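Local coordinates for protein lysine cyclodeaminase (Streptomyces pristinaespiralis, PDB 5YU3) that probably converts L-lysine to L-pipecolic acid with loss of ammonia, using bound NAD, and also recognises L-ornithine and L-2,4-diaminobutyric acid, at residues A[124-129]-A[297-302]; A[28-33]-A[315-320]; A[178-183]-A[188-193]; A[133-138]-A[225-230]. All blocks are in the same frame, centred on the assembly; numbering follows the deposited sequence.

In the fold
Contacts 1, 3 and 4 reach the parallel sheet of the NAD-binding half; contact 2 joins two surface helices, of which helix 20-39 also packs on helix 115-133 of contact 1 (centres about 19 Å apart). Strands 229-232 and 297-300 are neighbours in that sheet, making contacts 1 and 4 (centres about 13 Å apart) continuous: Phe-299 N lies 2.8 Å from Ile-230 O, a probable hydrogen bond. Helix 115-133 serves contact 1, and the loop after it contact 4. Contact 3 sits at the outermost strand 189-192, its centre about 22 Å from that of contact 1. Along the chain contact 2 encloses contact 1, then 4, then 3; contacts 1 and 2 join early helices to late elements, while contact 3 is local.

Contact 1 of 4, residues A[124-129]-A[297-302]; sequences AASAVA and SVFDST. With NA (sodium ion), chain E; NAD (nicotinamide-adenine-dinucleotide), chain F.
Phe-299 leaves strand 297-300 with chi1 at 166°, CG opposite the main-chain nitrogen, which carries its ring toward helix 124-129, where Ala-129 CB settles over one face. This methyl lies 3.8 Å from the ring centroid and 29° off the ring normal, a CH-pi contact, and comes within 3.4 Å of Phe-299 CD2. One helical turn earlier, Ala-125 meets the far part of the ring, its CB 4.2 Å from Phe-299 CE2. Alanine suits both positions, because a single methyl lets the helix come close to a bulky aromatic, and the flat ring spans the distance between helix and strand axes. Leu-279 and His-229 also pack against the phenyl group, which is buried.

Beyond the ring the contact turns polar. A water donates to Ser-126 OG at 2.9 Å and is hydrogen-bonded to Ser-301 OG as well, linking the helix to the loop that follows the strand; Ser-126 OG is further bonded to Gln-153. The Ser-301 hydroxyl also accepts from the carboxamide N7N of NAD, 3.2 Å away with a bent angle of 140°. In this structure Asp-300 OD1 lies 2.8 Å and Ser-301 O 2.7 Å from a sodium ion, which the carbonyls of Ala-232 and Gly-234 also bind. A helix packed on a parallel sheet, with the cofactor at the C-terminal end of the strand, is characteristic of a Rossmann-type nucleotide-binding domain.

Contact 2 of 4, residues A[28-33]-A[315-320]; sequences IDRLTG and FLEAAA
Helices 28-33 and 315-320 keep their backbones well apart, with Arg-30 and Phe-315 the nearest pair at 11.7 Å between CA atoms, and the long side chains of Arg-30 and Glu-317 span the gap from opposite directions. Glu-317 is extended beyond CG, while Arg-30 is bent at chi2 (-74°) and chi3 and presents the end of its guanidinium. The end-on grip rests on Arg-30 NH1, which donates to Glu-317 OE1 at 3.0 Å, nearly straight at 164°. Beside it, the 2.5 Å between Arg-30 NH2 and Glu-317 OE2 is unusually short and probably carries some coordinate error. The planes are 32° apart; OE1 lies in the guanidinium plane, while NH2 comes to OE2 from above the carboxylate plane. Long, charged residues suit this surface site; Arg-30 also packs on Glu-313 and Val-314 of helix 305-321, while Leu-31 touches Leu-310 on the buried side. The arrangement is a surface interhelical salt bridge joining helices 20-39 and 305-321.

Contact 3 of 4, residues A[178-183]-A[188-193]; sequences SFARRA and VSVEIA
Val-190 of strand 189-192 packs against helix 179-183, a helix-to-strand connection of the Rossmann-type NAD-binding domain in which the two run nearly antiparallel, their axes at 166°. The dense part gathers round this one valine, whose beta-branching suits a strand and offers two methyls to the helix. CG1, anti to the backbone N (chi1 165°), comes to the edge of the Phe-179 ring, 4.0 Å from Phe-179 CD2. Val-190 CG2 meets Ala-183 CB at 3.9 Å and also lies beside the ring, and Val-190 CB rests against Ala-180 CB. The small alanines leave the helix close to the strand, while the phenyl ring, crossing the valine at about a right angle, carries the packing inward to Ala-150 and Leu-154 of helix 148-160.

The solvent side is looser. Ala-180 is exposed, and Ser-189 and Glu-191 direct their CB atoms away from the helix, Glu-191 making a salt bridge with Arg-197. At the connecting turn no direct hydrogen bond joins the segments.

Arg-182, by contrast, is buried and faces the second subunit, where its NH1 makes a weak bond to Leu-338 of that chain. Its NH2 donates to Thr-146 O and also reaches back along the helix: the bond from Arg-182 NH2 to Ser-178 OG is 2.9 Å long at 157°, with the hydroxyl oxygen lying close to the guanidinium plane.

Contact 4 of 4, residues A[133-138]-A[225-230]; sequences LARPDS and REHLHI
Ala-134, the first residue to leave helical geometry after helix 115-133, lies with its CA 5.2 Å from the CA of His-229, and a type I turn from Arg-135 to Ser-138 follows. The side chains of Arg-135 and His-227 cross at about a right angle, with Arg-135 CD over one face of the imidazole, 3.7 Å from the centroid, a CH-pi contact. The guanidinium grips Asp-137 side-on, Arg-135 NE donating to Asp-137 OD1 at 2.8 Å and NH2 to OD2, which holds the arginine in place above the ring. Deeper in, Leu-133 CB touches His-229 ND1 at 3.6 Å, leucine filling apolar space beside a buried imidazole whose ND1 is bonded to Ser-297 and NE2 to Asn-231. A water joins Arg-135 N to His-227 O, satisfying both backbone groups. His-227 NE2 is bonded to Asp-203, which also forms a salt bridge with Arg-225; the charge of His-227 is not determined, the acid probably favouring protonation and the nearby arginines opposing it.

Contact 1 of 4, residues A[124-129]-A[297-302]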
loop_
_atom_site.group_PDB
_atom_site.type_symbol
_atom_site.label_atom_id
_atom_site.label_comp_id
_atom_site.label_asym_id
_atom_site.label_seq_id
_atom_site.Cartn_x
_atom_site.Cartn_y
_atom_site.Cartn_z
ATOM N N ALA A 124 22.894 -4.884 -1.868
ATOM C CA ALA A 124 23.579 -4.180 -0.795
ATOM C C ALA A 124 23.399 -4.889 0.541
ATOM O O ALA A 124 24.342 -4.982 1.330
ATOM C CB ALA A 124 23.077 -2.737 -0.692
ATOM N N ALA A 125 22.194 -5.386 0.814
ATOM C CA ALA A 125 21.952 -6.035 2.101
ATOM C C ALA A 125 22.805 -7.291 2.238
ATOM O O ALA A 125 23.394 -7.536 3.301
ATOM C CB ALA A 125 20.468 -6.367 2.257
ATOM N N SER A 126 22.889 -8.090 1.165
ATOM C CA SER A 126 23.785 -9.247 1.171
ATOM C C SER A 126 25.232 -8.824 1.394
ATOM O O SER A 126 25.989 -9.516 2.089
ATOM C CB SER A 126 23.652 -10.035 -0.133
ATOM O OG SER A 126 22.413 -10.720 -0.206
ATOM N N ALA A 127 25.641 -7.690 0.812
ATOM C CA ALA A 127 27.007 -7.208 1.006
ATOM C C ALA A 127 27.257 -6.813 2.455
ATOM O O ALA A 127 28.328 -7.098 3.002
ATOM C CB ALA A 127 27.293 -6.020 0.078
ATOM N N VAL A 128 26.283 -6.151 3.095
ATOM C CA VAL A 128 26.421 -5.816 4.513
ATOM C C VAL A 128 26.578 -7.081 5.348
ATOM O O VAL A 128 27.450 -7.165 6.228
ATOM C CB VAL A 128 25.216 -4.984 4.992
ATOM C CG1 VAL A 128 25.267 -4.776 6.507
ATOM C CG2 VAL A 128 25.195 -3.645 4.277
ATOM N N ALA A 129 25.721 -8.073 5.106
ATOM C CA ALA A 129 25.779 -9.306 5.893
ATOM C C ALA A 129 27.058 -10.080 5.622
ATOM O O ALA A 129 27.630 -10.681 6.540
ATOM C CB ALA A 129 24.579 -10.200 5.586
ATOM N N SER A 297 27.381 -19.909 8.231
ATOM C CA SER A 297 26.457 -18.828 8.543
ATOM C C SER A 297 25.446 -18.659 7.414
ATOM O O SER A 297 25.727 -18.941 6.245
ATOM C CB SER A 297 27.205 -17.488 8.800
ATOM O OG SER A 297 28.101 -17.176 7.732
ATOM N N VAL A 298 24.253 -18.200 7.780
ATOM C CA VAL A 298 23.191 -17.921 6.821
ATOM C C VAL A 298 22.605 -16.561 7.159
ATOM O O VAL A 298 22.234 -16.315 8.311
ATOM C CB VAL A 298 22.080 -18.983 6.847
ATOM C CG1 VAL A 298 20.889 -18.516 6.000
ATOM C CG2 VAL A 298 22.611 -20.322 6.359
ATOM N N PHE A 299 22.528 -15.686 6.158
ATOM C CA PHE A 299 21.775 -14.436 6.248
ATOM C C PHE A 299 20.437 -14.704 5.578
ATOM O O PHE A 299 20.379 -14.933 4.363
ATOM C CB PHE A 299 22.526 -13.285 5.573
ATOM C CG PHE A 299 21.679 -12.043 5.316
ATOM C CD1 PHE A 299 20.825 -11.541 6.293
ATOM C CD2 PHE A 299 21.771 -11.370 4.102
ATOM C CE1 PHE A 299 20.053 -10.390 6.065
ATOM C CE2 PHE A 299 21.020 -10.212 3.860
ATOM C CZ PHE A 299 20.148 -9.721 4.847
ATOM N N ASP A 300 19.376 -14.729 6.383
ATOM C CA ASP A 300 18.017 -14.960 5.901
ATOM C C ASP A 300 17.424 -13.618 5.492
ATOM O O ASP A 300 16.987 -12.837 6.341
ATOM C CB ASP A 300 17.174 -15.631 6.982
ATOM C CG ASP A 300 15.864 -16.165 6.445
ATOM O OD1 ASP A 300 15.701 -16.218 5.204
ATOM O OD2 ASP A 300 15.000 -16.565 7.263
ATOM N N SER A 301 17.416 -13.354 4.183
ATOM C CA SER A 301 17.013 -12.069 3.624
ATOM C C SER A 301 15.586 -12.177 3.104
ATOM O O SER A 301 15.271 -13.067 2.300
ATOM C CB SER A 301 17.967 -11.646 2.501
ATOM O OG SER A 301 17.609 -10.379 1.958
ATOM N N THR A 302 14.718 -11.284 3.579
ATOM C CA THR A 302 13.361 -11.172 3.071
ATOM C C THR A 302 13.063 -9.811 2.472
ATOM O O THR A 302 12.110 -9.700 1.688
ATOM C CB THR A 302 12.332 -11.449 4.183
ATOM O OG1 THR A 302 12.461 -10.458 5.213
ATOM C CG2 THR A 302 12.560 -12.840 4.772
HETATM NA NA NA E . 15.116 -15.761 2.497
HETATM P PA NAD F . 14.076 -13.903 -11.651
HETATM O O1A NAD F . 12.841 -14.521 -12.228
HETATM O O2A NAD F . 14.789 -12.797 -12.402
HETATM O O5B NAD F . 15.171 -15.066 -11.453
HETATM C C5B NAD F . 14.843 -16.236 -10.695
HETATM C C4B NAD F . 15.641 -17.379 -11.304
HETATM O O4B NAD F . 15.497 -18.543 -10.486
HETATM C C3B NAD F . 15.113 -17.766 -12.689
HETATM O O3B NAD F . 16.159 -17.625 -13.675
HETATM C C2B NAD F . 14.694 -19.219 -12.528
HETATM O O2B NAD F . 14.949 -20.026 -13.674
HETATM C C1B NAD F . 15.556 -19.660 -11.366
HETATM N N9A NAD F . 15.110 -20.860 -10.628
HETATM C C8A NAD F . 13.848 -21.256 -10.344
HETATM N N7A NAD F . 13.867 -22.418 -9.616
HETATM C C5A NAD F . 15.167 -22.753 -9.435
HETATM C C6A NAD F . 15.919 -23.839 -8.778
HETATM N N6A NAD F . 15.275 -24.837 -8.128
HETATM N N1A NAD F . 17.269 -23.784 -8.824
HETATM C C2A NAD F . 17.952 -22.811 -9.455
HETATM N N3A NAD F . 17.336 -21.799 -10.088
HETATM C C4A NAD F . 15.976 -21.723 -10.103
HETATM O O3 NAD F . 13.690 -13.375 -10.163
HETATM P PN NAD F . 14.586 -12.475 -9.190
HETATM O O1N NAD F . 16.036 -12.855 -9.380
HETATM O O2N NAD F . 14.147 -11.035 -9.352
HETATM O O5D NAD F . 14.075 -12.944 -7.734
HETATM C C5D NAD F . 14.486 -14.203 -7.199
HETATM C C4D NAD F . 13.933 -14.341 -5.781
HETATM O O4D NAD F . 14.406 -13.268 -4.967
HETATM C C3D NAD F . 12.417 -14.250 -5.749
HETATM O O3D NAD F . 11.920 -15.158 -4.741
HETATM C C2D NAD F . 12.165 -12.835 -5.277
HETATM O O2D NAD F . 10.862 -12.655 -4.706
HETATM C C1D NAD F . 13.294 -12.692 -4.278
HETATM N N1N NAD F . 13.614 -11.324 -3.892
HETATM C C2N NAD F . 14.052 -11.116 -2.642
HETATM C C3N NAD F . 14.372 -9.841 -2.199
HETATM C C7N NAD F . 14.872 -9.667 -0.804
HETATM O O7N NAD F . 14.941 -8.558 -0.313
HETATM N N7N NAD F . 15.280 -10.759 -0.134
HETATM C C4N NAD F . 14.277 -8.757 -3.078
HETATM C C5N NAD F . 13.848 -9.012 -4.379
HETATM C C6N NAD F . 13.527 -10.312 -4.774
HETATM O O HOH W 1 19.793 -9.716 0.449
#

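Contact 2 of 4, residues A[28-33]-A[315-320]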
loop_
_atom_site.group_PDB
_atom_site.type_symbol
_atom_site.label_atom_id
_atom_site.label_comp_id
_atom_site.label_asym_id
_atom_site.label_seq_id
_atom_site.Cartn_x
_atom_site.Cartn_y
_atom_site.Cartn_z
ATOM N N ILE A 28 25.174 0.566 -0.079
ATOM C CA ILE A 28 25.796 -0.265 0.951
ATOM C C ILE A 28 26.105 0.567 2.195
ATOM O O ILE A 28 25.783 0.170 3.322
ATOM C CB ILE A 28 27.061 -0.951 0.406
ATOM C CG1 ILE A 28 26.689 -2.037 -0.608
ATOM C CG2 ILE A 28 27.911 -1.513 1.570
ATOM C CD1 ILE A 28 27.883 -2.551 -1.421
ATOM N N ASP A 29 26.727 1.736 2.013
ATOM C CA ASP A 29 27.107 2.554 3.165
ATOM C C ASP A 29 25.880 3.045 3.930
ATOM O O ASP A 29 25.857 3.022 5.168
ATOM C CB ASP A 29 27.953 3.750 2.718
ATOM C CG ASP A 29 29.344 3.343 2.230
ATOM O OD1 ASP A 29 29.804 2.229 2.553
ATOM O OD2 ASP A 29 29.980 4.146 1.519
ATOM N N ARG A 30 24.852 3.491 3.212
ATOM C CA ARG A 30 23.663 4.007 3.886
ATOM C C ARG A 30 22.914 2.898 4.611
ATOM O O ARG A 30 22.411 3.100 5.725
ATOM C CB ARG A 30 22.755 4.697 2.871
ATOM C CG ARG A 30 23.441 5.841 2.178
ATOM C CD ARG A 30 23.577 7.018 3.114
ATOM N NE ARG A 30 22.354 7.787 3.071
ATOM C CZ ARG A 30 22.149 8.812 2.253
ATOM N NH1 ARG A 30 23.103 9.206 1.412
ATOM N NH2 ARG A 30 20.988 9.440 2.279
ATOM N N LEU A 31 22.809 1.731 3.981
ATOM C CA LEU A 31 22.170 0.590 4.622
ATOM C C LEU A 31 22.921 0.172 5.883
ATOM O O LEU A 31 22.304 -0.130 6.912
ATOM C CB LEU A 31 22.089 -0.561 3.623
ATOM C CG LEU A 31 21.146 -1.717 3.910
ATOM C CD1 LEU A 31 19.826 -1.200 4.481
ATOM C CD2 LEU A 31 20.914 -2.531 2.626
ATOM N N THR A 32 24.255 0.161 5.824
ATOM C CA THR A 32 25.056 -0.183 6.998
ATOM C C THR A 32 24.781 0.769 8.156
ATOM O O THR A 32 24.550 0.334 9.292
ATOM C CB THR A 32 26.541 -0.165 6.631
ATOM O OG1 THR A 32 26.789 -1.146 5.620
ATOM C CG2 THR A 32 27.402 -0.480 7.854
ATOM N N GLY A 33 24.799 2.076 7.891
ATOM C CA GLY A 33 24.528 3.034 8.948
ATOM C C GLY A 33 23.108 2.933 9.469
ATOM O O GLY A 33 22.872 3.008 10.680
ATOM N N PHE A 315 18.676 7.929 -4.146
ATOM C CA PHE A 315 18.240 8.387 -5.460
ATOM C C PHE A 315 17.735 9.827 -5.418
ATOM O O PHE A 315 18.031 10.619 -6.317
ATOM C CB PHE A 315 17.146 7.468 -6.007
ATOM C CG PHE A 315 17.677 6.268 -6.729
ATOM C CD1 PHE A 315 18.032 6.351 -8.065
ATOM C CD2 PHE A 315 17.852 5.065 -6.066
ATOM C CE1 PHE A 315 18.527 5.240 -8.737
ATOM C CE2 PHE A 315 18.354 3.951 -6.731
ATOM C CZ PHE A 315 18.693 4.044 -8.071
ATOM N N LEU A 316 16.940 10.179 -4.405
ATOM C CA LEU A 316 16.390 11.534 -4.363
ATOM C C LEU A 316 17.480 12.572 -4.131
ATOM O O LEU A 316 17.385 13.692 -4.649
ATOM C CB LEU A 316 15.324 11.644 -3.272
ATOM C CG LEU A 316 14.064 10.816 -3.498
ATOM C CD1 LEU A 316 13.031 11.136 -2.426
ATOM C CD2 LEU A 316 13.497 11.035 -4.900
ATOM N N GLU A 317 18.509 12.233 -3.347
ATOM C CA GLU A 317 19.632 13.148 -3.168
ATOM C C GLU A 317 20.326 13.424 -4.496
ATOM O O GLU A 317 20.609 14.581 -4.835
ATOM C CB GLU A 317 20.621 12.576 -2.151
ATOM C CG GLU A 317 20.127 12.642 -0.711
ATOM C CD GLU A 317 21.060 11.943 0.258
ATOM O OE1 GLU A 317 22.136 11.500 -0.180
ATOM O OE2 GLU A 317 20.705 11.828 1.450
ATOM N N ALA A 318 20.608 12.366 -5.261
ATOM C CA ALA A 318 21.256 12.545 -6.559
ATOM C C ALA A 318 20.341 13.270 -7.537
ATOM O O ALA A 318 20.798 14.135 -8.296
ATOM C CB ALA A 318 21.690 11.190 -7.125
ATOM N N ALA A 319 19.046 12.932 -7.537
ATOM C CA ALA A 319 18.109 13.585 -8.448
ATOM C C ALA A 319 17.914 15.056 -8.094
ATOM O O ALA A 319 17.808 15.905 -8.988
ATOM C CB ALA A 319 16.767 12.849 -8.436
ATOM N N ALA A 320 17.855 15.378 -6.798
ATOM C CA ALA A 320 17.693 16.772 -6.392
ATOM C C ALA A 320 18.909 17.603 -6.784
ATOM O O ALA A 320 18.770 18.737 -7.260
ATOM C CB ALA A 320 17.455 16.858 -4.885
#

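Contact 3 of 4, residues A[178-183]-A[188-193]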
loop_
_atom_site.group_PDB
_atom_site.type_symbol
_atom_site.label_atom_id
_atom_site.label_comp_id
_atom_site.label_asym_id
_atom_site.label_seq_id
_atom_site.Cartn_x
_atom_site.Cartn_y
_atom_site.Cartn_z
ATOM N N SER A 178 23.221 -17.230 -20.169
ATOM C CA SER A 178 23.286 -15.796 -20.423
ATOM C C SER A 178 23.906 -15.015 -19.276
ATOM O O SER A 178 24.130 -13.804 -19.421
ATOM C CB SER A 178 21.886 -15.239 -20.701
ATOM O OG SER A 178 21.107 -15.225 -19.511
ATOM N N PHE A 179 24.178 -15.661 -18.137
ATOM C CA PHE A 179 24.587 -14.891 -16.970
ATOM C C PHE A 179 25.956 -14.254 -17.173
ATOM O O PHE A 179 26.170 -13.107 -16.769
ATOM C CB PHE A 179 24.580 -15.751 -15.702
ATOM C CG PHE A 179 24.875 -14.964 -14.466
ATOM C CD1 PHE A 179 23.951 -14.029 -13.994
ATOM C CD2 PHE A 179 26.094 -15.095 -13.812
ATOM C CE1 PHE A 179 24.228 -13.273 -12.874
ATOM C CE2 PHE A 179 26.384 -14.342 -12.689
ATOM C CZ PHE A 179 25.439 -13.424 -12.214
ATOM N N ALA A 180 26.891 -14.968 -17.812
ATOM C CA ALA A 180 28.232 -14.418 -17.978
ATOM C C ALA A 180 28.206 -13.068 -18.692
ATOM O O ALA A 180 28.933 -12.146 -18.305
ATOM C CB ALA A 180 29.125 -15.413 -18.725
ATOM N N ARG A 181 27.357 -12.913 -19.713
ATOM C CA ARG A 181 27.298 -11.622 -20.398
ATOM C C ARG A 181 26.727 -10.535 -19.491
ATOM O O ARG A 181 27.201 -9.395 -19.507
ATOM C CB ARG A 181 26.470 -11.720 -21.677
ATOM C CG ARG A 181 26.469 -10.423 -22.482
ATOM C CD ARG A 181 26.097 -10.675 -23.942
ATOM N NE ARG A 181 26.192 -9.471 -24.777
ATOM C CZ ARG A 181 25.358 -8.437 -24.720
ATOM N NH1 ARG A 181 24.343 -8.450 -23.869
ATOM N NH2 ARG A 181 25.536 -7.394 -25.523
ATOM N N ARG A 182 25.693 -10.859 -18.713
ATOM C CA ARG A 182 25.132 -9.867 -17.793
ATOM C C ARG A 182 26.116 -9.496 -16.688
ATOM O O ARG A 182 26.062 -8.381 -16.162
ATOM C CB ARG A 182 23.826 -10.397 -17.188
ATOM C CG ARG A 182 22.660 -10.426 -18.163
ATOM C CD ARG A 182 21.393 -10.978 -17.503
ATOM N NE ARG A 182 21.350 -12.442 -17.557
ATOM C CZ ARG A 182 21.049 -13.230 -16.524
ATOM N NH1 ARG A 182 20.760 -12.710 -15.333
ATOM N NH2 ARG A 182 21.038 -14.546 -16.687
ATOM N N ALA A 183 27.013 -10.411 -16.317
ATOM C CA ALA A 183 27.964 -10.208 -15.228
ATOM C C ALA A 183 29.297 -9.623 -15.676
ATOM O O ALA A 183 30.114 -9.255 -14.822
ATOM C CB ALA A 183 28.246 -11.544 -14.531
ATOM N N VAL A 188 34.355 -10.435 -12.670
ATOM C CA VAL A 188 34.413 -11.727 -11.987
ATOM C C VAL A 188 34.122 -12.815 -13.012
ATOM O O VAL A 188 33.054 -12.824 -13.635
ATOM C CB VAL A 188 33.416 -11.784 -10.816
ATOM C CG1 VAL A 188 33.448 -13.165 -10.153
ATOM C CG2 VAL A 188 33.713 -10.699 -9.797
ATOM N N SER A 189 35.070 -13.734 -13.206
ATOM C CA SER A 189 34.862 -14.770 -14.208
ATOM C C SER A 189 33.740 -15.703 -13.766
ATOM O O SER A 189 33.618 -16.039 -12.585
ATOM C CB SER A 189 36.146 -15.565 -14.446
ATOM O OG SER A 189 36.547 -16.197 -13.254
ATOM N N VAL A 190 32.921 -16.122 -14.725
ATOM C CA VAL A 190 31.724 -16.911 -14.457
ATOM C C VAL A 190 31.904 -18.292 -15.060
ATOM O O VAL A 190 32.316 -18.423 -16.219
ATOM C CB VAL A 190 30.471 -16.223 -15.021
ATOM C CG1 VAL A 190 29.291 -17.193 -15.068
ATOM C CG2 VAL A 190 30.149 -14.984 -14.200
ATOM N N GLU A 191 31.573 -19.316 -14.284
ATOM C CA GLU A 191 31.624 -20.703 -14.724
ATOM C C GLU A 191 30.338 -21.383 -14.288
ATOM O O GLU A 191 29.947 -21.272 -13.121
ATOM C CB GLU A 191 32.847 -21.412 -14.125
ATOM C CG GLU A 191 32.892 -22.901 -14.355
ATOM C CD GLU A 191 34.153 -23.534 -13.786
ATOM O OE1 GLU A 191 34.337 -24.751 -13.983
ATOM O OE2 GLU A 191 34.953 -22.818 -13.139
ATOM N N ILE A 192 29.659 -22.043 -15.223
ATOM C CA ILE A 192 28.469 -22.804 -14.869
ATOM C C ILE A 192 28.892 -24.060 -14.120
ATOM O O ILE A 192 29.859 -24.738 -14.502
ATOM C CB ILE A 192 27.650 -23.142 -16.127
ATOM C CG1 ILE A 192 27.138 -21.851 -16.773
ATOM C CG2 ILE A 192 26.495 -24.083 -15.784
ATOM C CD1 ILE A 192 26.514 -22.046 -18.145
ATOM N N ALA A 193 28.191 -24.360 -13.027
ATOM C CA ALA A 193 28.547 -25.492 -12.181
ATOM C C ALA A 193 27.297 -25.996 -11.480
ATOM O O ALA A 193 26.433 -25.203 -11.086
ATOM C CB ALA A 193 29.627 -25.104 -11.159
HETATM O O HOH W 2 32.366 -11.292 -15.392
#

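Contact 4 of 4, residues A[133-138]-A[225-230]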
loop_
_atom_site.group_PDB
_atom_site.type_symbol
_atom_site.label_atom_id
_atom_site.label_comp_id
_atom_site.label_asym_id
_atom_site.label_seq_id
_atom_site.Cartn_x
_atom_site.Cartn_y
_atom_site.Cartn_z
ATOM N N LEU A 133 30.077 -11.747 7.926
ATOM C CA LEU A 133 29.993 -13.186 8.163
ATOM C C LEU A 133 30.712 -14.055 7.142
ATOM O O LEU A 133 30.821 -15.270 7.365
ATOM C CB LEU A 133 28.517 -13.622 8.226
ATOM C CG LEU A 133 27.742 -13.073 9.428
ATOM C CD1 LEU A 133 26.248 -13.358 9.312
ATOM C CD2 LEU A 133 28.295 -13.659 10.721
ATOM N N ALA A 134 31.169 -13.507 6.026
ATOM C CA ALA A 134 32.004 -14.280 5.118
ATOM C C ALA A 134 33.472 -14.000 5.410
ATOM O O ALA A 134 33.833 -12.940 5.935
ATOM C CB ALA A 134 31.695 -13.941 3.655
ATOM N N ARG A 135 34.319 -14.957 5.063
ATOM C CA ARG A 135 35.752 -14.775 5.220
ATOM C C ARG A 135 36.202 -13.567 4.402
ATOM O O ARG A 135 35.817 -13.440 3.233
ATOM C CB ARG A 135 36.493 -16.029 4.764
ATOM C CG ARG A 135 36.789 -17.028 5.880
ATOM C CD ARG A 135 37.788 -18.077 5.393
ATOM N NE ARG A 135 39.153 -17.551 5.314
ATOM C CZ ARG A 135 39.996 -17.472 6.344
ATOM N NH1 ARG A 135 39.629 -17.895 7.545
ATOM N NH2 ARG A 135 41.215 -16.976 6.170
ATOM N N PRO A 136 36.982 -12.651 4.976
ATOM C CA PRO A 136 37.386 -11.458 4.218
ATOM C C PRO A 136 38.253 -11.760 3.016
ATOM O O PRO A 136 38.399 -10.892 2.149
ATOM C CB PRO A 136 38.133 -10.617 5.256
ATOM C CG PRO A 136 38.475 -11.685 6.403
ATOM C CD PRO A 136 37.507 -12.565 6.383
ATOM N N ASP A 137 38.830 -12.961 2.921
ATOM C CA ASP A 137 39.585 -13.349 1.741
ATOM C C ASP A 137 38.789 -14.275 0.828
ATOM O O ASP A 137 39.379 -14.953 -0.025
ATOM C CB ASP A 137 40.917 -13.994 2.148
ATOM C CG ASP A 137 40.735 -15.239 2.999
ATOM O OD1 ASP A 137 39.602 -15.502 3.454
ATOM O OD2 ASP A 137 41.732 -15.961 3.223
ATOM N N SER A 138 37.461 -14.315 0.992
ATOM C CA SER A 138 36.602 -15.109 0.118
ATOM C C SER A 138 36.908 -14.831 -1.348
ATOM O O SER A 138 36.941 -13.677 -1.786
ATOM C CB SER A 138 35.133 -14.800 0.409
ATOM O OG SER A 138 34.730 -15.358 1.650
ATOM N N ARG A 225 32.135 -25.924 2.622
ATOM C CA ARG A 225 33.325 -25.463 3.314
ATOM C C ARG A 225 32.971 -25.003 4.721
ATOM O O ARG A 225 31.873 -24.503 4.977
ATOM C CB ARG A 225 33.985 -24.338 2.533
ATOM C CG ARG A 225 34.156 -24.699 1.081
ATOM C CD ARG A 225 35.567 -25.097 0.810
ATOM N NE ARG A 225 36.360 -23.923 0.488
ATOM C CZ ARG A 225 36.810 -23.645 -0.728
ATOM N NH1 ARG A 225 36.553 -24.470 -1.740
ATOM N NH2 ARG A 225 37.521 -22.550 -0.930
ATOM N N GLU A 226 33.930 -25.175 5.637
ATOM C CA GLU A 226 33.682 -24.905 7.050
ATOM C C GLU A 226 33.257 -23.462 7.288
ATOM O O GLU A 226 32.440 -23.200 8.173
ATOM C CB GLU A 226 34.934 -25.218 7.867
ATOM C CG GLU A 226 34.705 -25.173 9.373
ATOM C CD GLU A 226 35.974 -25.434 10.158
ATOM O OE1 GLU A 226 37.035 -25.638 9.518
ATOM O OE2 GLU A 226 35.912 -25.414 11.410
ATOM N N HIS A 227 33.780 -22.529 6.498
ATOM C CA HIS A 227 33.554 -21.099 6.690
ATOM C C HIS A 227 32.431 -20.541 5.828
ATOM O O HIS A 227 32.229 -19.321 5.826
ATOM C CB HIS A 227 34.835 -20.334 6.383
ATOM C CG HIS A 227 35.356 -20.582 5.002
ATOM N ND1 HIS A 227 36.137 -21.676 4.686
ATOM C CD2 HIS A 227 35.181 -19.897 3.845
ATOM C CE1 HIS A 227 36.435 -21.645 3.399
ATOM N NE2 HIS A 227 35.873 -20.573 2.866
ATOM N N LEU A 228 31.708 -21.394 5.098
ATOM C CA LEU A 228 30.728 -20.926 4.116
ATOM C C LEU A 228 29.738 -19.936 4.723
ATOM O O LEU A 228 29.215 -20.146 5.825
ATOM C CB LEU A 228 29.969 -22.122 3.523
ATOM C CG LEU A 228 28.750 -21.790 2.645
ATOM C CD1 LEU A 228 29.177 -21.002 1.391
ATOM C CD2 LEU A 228 27.991 -23.036 2.247
ATOM N N HIS A 229 29.499 -18.841 4.001
ATOM C CA HIS A 229 28.391 -17.939 4.288
ATOM C C HIS A 229 27.387 -17.973 3.145
ATOM O O HIS A 229 27.770 -17.867 1.974
ATOM C CB HIS A 229 28.862 -16.499 4.490
ATOM C CG HIS A 229 27.721 -15.551 4.640
ATOM N ND1 HIS A 229 26.864 -15.600 5.718
ATOM C CD2 HIS A 229 27.252 -14.574 3.824
ATOM C CE1 HIS A 229 25.927 -14.676 5.574
ATOM N NE2 HIS A 229 26.144 -14.036 4.437
ATOM N N ILE A 230 26.102 -18.086 3.482
ATOM C CA ILE A 230 25.033 -18.114 2.490
ATOM C C ILE A 230 24.141 -16.900 2.698
ATOM O O ILE A 230 23.665 -16.668 3.815
ATOM C CB ILE A 230 24.183 -19.392 2.581
ATOM C CG1 ILE A 230 25.058 -20.646 2.507
ATOM C CG2 ILE A 230 23.107 -19.385 1.470
ATOM C CD1 ILE A 230 24.262 -21.944 2.694
HETATM O O HOH W 3 32.935 -17.321 4.088
#